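Local coordinates for protein HMG-CoA Lyase (Bacillus subtilis subsp. subtilis, PDB 1YDO) that belongs to the HMGL-like family of TIM-barrel proteins and forms a two-chain assembly in the crystal, at residues Thr48-His52 and Ala79-Asn83; Val145-Pro149 and Gly177-Ala183. One frame throughout, in Å; residues are numbered along the deposited sequence.

Both contacts lie at the C-terminal ends of barrel strands, in a single parallel beta-alpha barrel of the HMGL-like family. Contact 1 (Thr48-His52 with Ala79-Asn83) comes first along the chain and joins neighbouring strands 44-49 and 76-80, which precede and follow helix 62-68 in a beta-alpha-beta unit. Contact 2 (Val145-Pro149 with Gly177-Ala183) follows in series and pairs the loops that leave strands 137-143 and 174-177, also neighbours. Strand 97-103 lies between the two strand pairs. The contact centres are 22 Å apart and the nearest atoms about 12 Å apart, so each separately ties together one pair of adjacent strand ends or beta-alpha loops on the same rim of the barrel.

Contact 1 of 2, residues Thr48-His52 and Ala79-Asn83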
loop_
_atom_site.group_PDB
_atom_site.type_symbol
_atom_site.label_atom_id
_atom_site.label_comp_id
_atom_site.label_asym_id
_atom_site.label_seq_id
_atom_site.Cartn_x
_atom_site.Cartn_y
_atom_site.Cartn_z
ATOM N N THR A 48 -0.304 24.838 -9.080
ATOM C CA THR A 48 -0.562 25.579 -7.847
ATOM C C THR A 48 -2.041 25.828 -7.593
ATOM O O THR A 48 -2.901 25.375 -8.354
ATOM C CB THR A 48 0.104 26.946 -7.884
ATOM O OG1 THR A 48 -0.165 27.652 -6.666
ATOM C CG2 THR A 48 -0.447 27.753 -9.053
ATOM N N SER A 49 -2.321 26.562 -6.517
ATOM C CA SER A 49 -3.688 26.909 -6.128
ATOM C C SER A 49 -3.842 28.416 -6.035
ATOM O O SER A 49 -2.966 29.107 -5.509
ATOM C CB SER A 49 -4.044 26.289 -4.773
ATOM O OG SER A 49 -5.179 26.915 -4.202
ATOM N N PHE A 50 -4.956 28.927 -6.545
ATOM C CA PHE A 50 -5.210 30.358 -6.502
ATOM C C PHE A 50 -6.169 30.749 -5.400
ATOM O O PHE A 50 -6.958 31.681 -5.545
ATOM C CB PHE A 50 -5.721 30.860 -7.854
ATOM C CG PHE A 50 -4.659 30.928 -8.895
ATOM C CD1 PHE A 50 -4.445 29.870 -9.758
ATOM C CD2 PHE A 50 -3.821 32.024 -8.966
ATOM C CE1 PHE A 50 -3.400 29.909 -10.687
ATOM C CE2 PHE A 50 -2.775 32.067 -9.888
ATOM C CZ PHE A 50 -2.563 31.013 -10.744
ATOM N N VAL A 51 -6.118 30.011 -4.300
ATOM C CA VAL A 51 -6.945 30.347 -3.158
ATOM C C VAL A 51 -6.209 31.528 -2.510
ATOM O O VAL A 51 -4.990 31.619 -2.639
ATOM C CB VAL A 51 -6.999 29.182 -2.167
ATOM C CG1 VAL A 51 -7.784 29.579 -0.922
ATOM C CG2 VAL A 51 -7.609 27.984 -2.837
ATOM N N HIS A 52 -6.924 32.430 -1.839
ATOM C CA HIS A 52 -6.269 33.570 -1.197
ATOM C C HIS A 52 -5.070 33.139 -0.337
ATOM O O HIS A 52 -5.219 32.329 0.588
ATOM C CB HIS A 52 -7.256 34.340 -0.316
ATOM C CG HIS A 52 -6.754 35.694 0.099
ATOM N ND1 HIS A 52 -5.566 35.868 0.781
ATOM C CD2 HIS A 52 -7.244 36.933 -0.130
ATOM C CE1 HIS A 52 -5.345 37.161 0.947
ATOM N NE2 HIS A 52 -6.346 37.831 0.405
ATOM N N ALA A 79 -4.704 24.452 -12.160
ATOM C CA ALA A 79 -4.575 25.100 -10.869
ATOM C C ALA A 79 -5.920 25.077 -10.166
ATOM O O ALA A 79 -6.972 25.023 -10.799
ATOM C CB ALA A 79 -4.119 26.507 -11.052
ATOM N N LEU A 80 -5.883 25.104 -8.849
ATOM C CA LEU A 80 -7.110 25.097 -8.107
ATOM C C LEU A 80 -7.706 26.499 -8.177
ATOM O O LEU A 80 -7.000 27.476 -7.969
ATOM C CB LEU A 80 -6.833 24.737 -6.660
ATOM C CG LEU A 80 -8.049 24.149 -5.940
ATOM C CD1 LEU A 80 -8.358 22.781 -6.515
ATOM C CD2 LEU A 80 -7.750 24.048 -4.473
ATOM N N VAL A 81 -8.999 26.605 -8.479
ATOM C CA VAL A 81 -9.642 27.913 -8.543
ATOM C C VAL A 81 -10.830 27.966 -7.605
ATOM O O VAL A 81 -11.830 27.306 -7.823
ATOM C CB VAL A 81 -10.103 28.236 -9.967
ATOM C CG1 VAL A 81 -10.806 29.615 -10.007
ATOM C CG2 VAL A 81 -8.911 28.236 -10.897
ATOM N N PRO A 82 -10.737 28.794 -6.562
ATOM C CA PRO A 82 -11.795 28.942 -5.564
ATOM C C PRO A 82 -13.039 29.678 -6.017
ATOM O O PRO A 82 -14.144 29.352 -5.586
ATOM C CB PRO A 82 -11.084 29.667 -4.434
ATOM C CG PRO A 82 -10.206 30.628 -5.211
ATOM C CD PRO A 82 -9.643 29.752 -6.309
ATOM N N ASN A 83 -12.859 30.672 -6.883
ATOM C CA ASN A 83 -13.983 31.472 -7.386
ATOM C C ASN A 83 -13.564 32.417 -8.516
ATOM O O ASN A 83 -12.400 32.455 -8.901
ATOM C CB ASN A 83 -14.604 32.255 -6.223
ATOM C CG ASN A 83 -13.551 32.865 -5.309
ATOM O OD1 ASN A 83 -13.661 32.798 -4.080
ATOM N ND2 ASN A 83 -12.529 33.483 -5.907
#
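Phe50 meets the same carbonyl oxygen, Leu80 O, with both its backbone and its ring. Its amide N donates to Leu80 O at 2.9 Å, a nearly straight bond (168° at the hydrogen), and the same oxygen lies at the edge of its ring, in plane, 3.9 Å from CD1. The first torsion places the ring there: CG stands beside the backbone N and anti to the carbonyl carbon (chi1 -74°), which brings the ring back along the strand. There CE1 comes to 3.5 Å from Ala79 CB, again at the ring edge, while helices 62-68 and 84-93 add contacts from outside the two segments.

Before this bond, Leu80 N donates to Thr48 O at 3.0 Å, completing the parallel register between two consecutive strands of a beta-alpha-beta unit. Ser49 and Leu80 share one face of the sheet, with OG of Ser49 3.7 Å from Leu80 CB. That OG also accepts from Val51 N at 3.2 Å, forming an ST turn just where the strand gives out. Past the turn, Pro82 lays CG and CD against Phe50 O, and its CB lies 4.2 Å from Val51 CG2. Backbone bonds therefore fix the register of the strand ends, the serine hydroxyl shapes the turn that follows, and apolar contacts carry the pairing into the loops.

Contact 2 of 2, residues Val145-Pro149 and Gly177-Ala183; sequences VFGCP and GDTIGAA
Phe146 and Ile180 bury more surface in this contact than any other residues, one from each loop, and Gly177 comes next. The ring of Phe146 is set beside its own backbone N, with CG anti to the carbonyl carbon (chi1 -70°), and Ala183 approaches it obliquely, its CB 3.9 Å from CG. Gly177 O and Asp178 CB come near CD2, the latter at 4.0 Å. The side chains of Asp178 and Phe146 cross at about a right angle, and the carboxylate plane is turned 73° from the ring, with OD2 near Phe146 CB. That same OD2 takes weak hydrogen bonds from Gly181 N and Ala182 N, tying the aspartate to the bend of its own loop. Val188 and Val191 of helix 185-196 also pack on the Phe146 side chain.

Each loop here follows a strand of the TIM barrel and leads into the next helix, so the contact joins neighbouring beta-alpha loops at the C-terminal ends of the barrel strands. Gly177 closes its strand, and its O accepts a weak, long bond of 3.3 Å from Val145 N, with CG2 of Val145 beside the same oxygen.

Ile180 serves the far end of the contact with two branches. CG1 sits between the backbone N and the carbonyl carbon (chi1 79°), and from it CD1 reaches to 3.5 Å from Gly147 O and near Phe146 O. CG2 points instead to the proline, 3.4 Å from Pro149 CD, and the two side chains meet at a slant. His108 of helix 106-110 and Tyr242 also touch Pro149.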
loop_
_atom_site.group_PDB
_atom_site.type_symbol
_atom_site.label_atom_id
_atom_site.label_comp_id
_atom_site.label_asym_id
_atom_site.label_seq_id
_atom_site.Cartn_x
_atom_site.Cartn_y
_atom_site.Cartn_z
ATOM N N VAL A 145 -16.071 11.992 -0.269
ATOM C CA VAL A 145 -17.066 11.109 -0.867
ATOM C C VAL A 145 -17.058 9.717 -0.248
ATOM O O VAL A 145 -18.035 8.982 -0.357
ATOM C CB VAL A 145 -16.868 10.976 -2.396
ATOM C CG1 VAL A 145 -16.879 12.339 -3.038
ATOM C CG2 VAL A 145 -15.582 10.271 -2.701
ATOM N N PHE A 146 -15.960 9.358 0.411
ATOM C CA PHE A 146 -15.849 8.045 1.051
ATOM C C PHE A 146 -15.847 8.160 2.567
ATOM O O PHE A 146 -15.221 7.352 3.253
ATOM C CB PHE A 146 -14.566 7.344 0.610
ATOM C CG PHE A 146 -14.584 6.892 -0.811
ATOM C CD1 PHE A 146 -15.383 5.831 -1.196
ATOM C CD2 PHE A 146 -13.810 7.538 -1.774
ATOM C CE1 PHE A 146 -15.414 5.419 -2.525
ATOM C CE2 PHE A 146 -13.835 7.132 -3.113
ATOM C CZ PHE A 146 -14.638 6.073 -3.486
ATOM N N GLY A 147 -16.542 9.164 3.090
ATOM C CA GLY A 147 -16.588 9.333 4.524
ATOM C C GLY A 147 -16.082 10.698 4.914
ATOM O O GLY A 147 -15.194 11.247 4.261
ATOM N N CYS A 148 -16.645 11.244 5.987
ATOM C CA CYS A 148 -16.274 12.560 6.485
ATOM C C CYS A 148 -15.600 12.495 7.846
ATOM O O CYS A 148 -15.938 11.662 8.679
ATOM C CB CYS A 148 -17.527 13.442 6.581
ATOM S SG CYS A 148 -17.239 15.125 7.222
ATOM N N PRO A 149 -14.631 13.382 8.090
ATOM C CA PRO A 149 -13.954 13.375 9.387
ATOM C C PRO A 149 -14.892 13.858 10.506
ATOM O O PRO A 149 -14.657 13.615 11.698
ATOM C CB PRO A 149 -12.775 14.323 9.156
ATOM C CG PRO A 149 -13.317 15.298 8.172
ATOM C CD PRO A 149 -14.046 14.397 7.196
ATOM N N GLY A 177 -12.739 12.069 -4.179
ATOM C CA GLY A 177 -11.624 11.821 -3.302
ATOM C C GLY A 177 -11.907 11.218 -1.943
ATOM O O GLY A 177 -13.004 11.325 -1.391
ATOM N N ASP A 178 -10.875 10.574 -1.406
ATOM C CA ASP A 178 -10.921 9.944 -0.097
ATOM C C ASP A 178 -10.144 10.850 0.841
ATOM O O ASP A 178 -8.969 10.631 1.106
ATOM C CB ASP A 178 -10.250 8.572 -0.147
ATOM C CG ASP A 178 -10.359 7.824 1.174
ATOM O OD1 ASP A 178 -9.694 6.778 1.324
ATOM O OD2 ASP A 178 -11.117 8.285 2.058
ATOM N N THR A 179 -10.810 11.873 1.342
ATOM C CA THR A 179 -10.157 12.812 2.220
ATOM C C THR A 179 -9.543 12.168 3.461
ATOM O O THR A 179 -8.315 12.134 3.603
ATOM C CB THR A 179 -11.128 13.918 2.638
ATOM O OG1 THR A 179 -11.665 14.528 1.464
ATOM C CG2 THR A 179 -10.421 14.968 3.461
ATOM N N ILE A 180 -10.380 11.654 4.358
ATOM C CA ILE A 180 -9.872 11.060 5.588
ATOM C C ILE A 180 -8.957 9.888 5.276
ATOM O O ILE A 180 -8.054 9.585 6.050
ATOM C CB ILE A 180 -11.037 10.605 6.527
ATOM C CG1 ILE A 180 -11.629 9.276 6.054
ATOM C CG2 ILE A 180 -12.128 11.660 6.546
ATOM C CD1 ILE A 180 -12.256 9.330 4.662
ATOM N N GLY A 181 -9.184 9.253 4.129
ATOM C CA GLY A 181 -8.375 8.112 3.730
ATOM C C GLY A 181 -8.874 6.801 4.315
ATOM O O GLY A 181 -8.093 5.880 4.551
ATOM N N ALA A 182 -10.178 6.712 4.547
ATOM C CA ALA A 182 -10.752 5.501 5.124
ATOM C C ALA A 182 -11.682 4.773 4.160
ATOM O O ALA A 182 -12.842 4.512 4.482
ATOM C CB ALA A 182 -11.490 5.843 6.415
ATOM N N ALA A 183 -11.164 4.446 2.978
ATOM C CA ALA A 183 -11.928 3.735 1.957
ATOM C C ALA A 183 -11.300 2.369 1.768
ATOM O O ALA A 183 -10.085 2.226 1.864
ATOM C CB ALA A 183 -11.900 4.504 0.647
#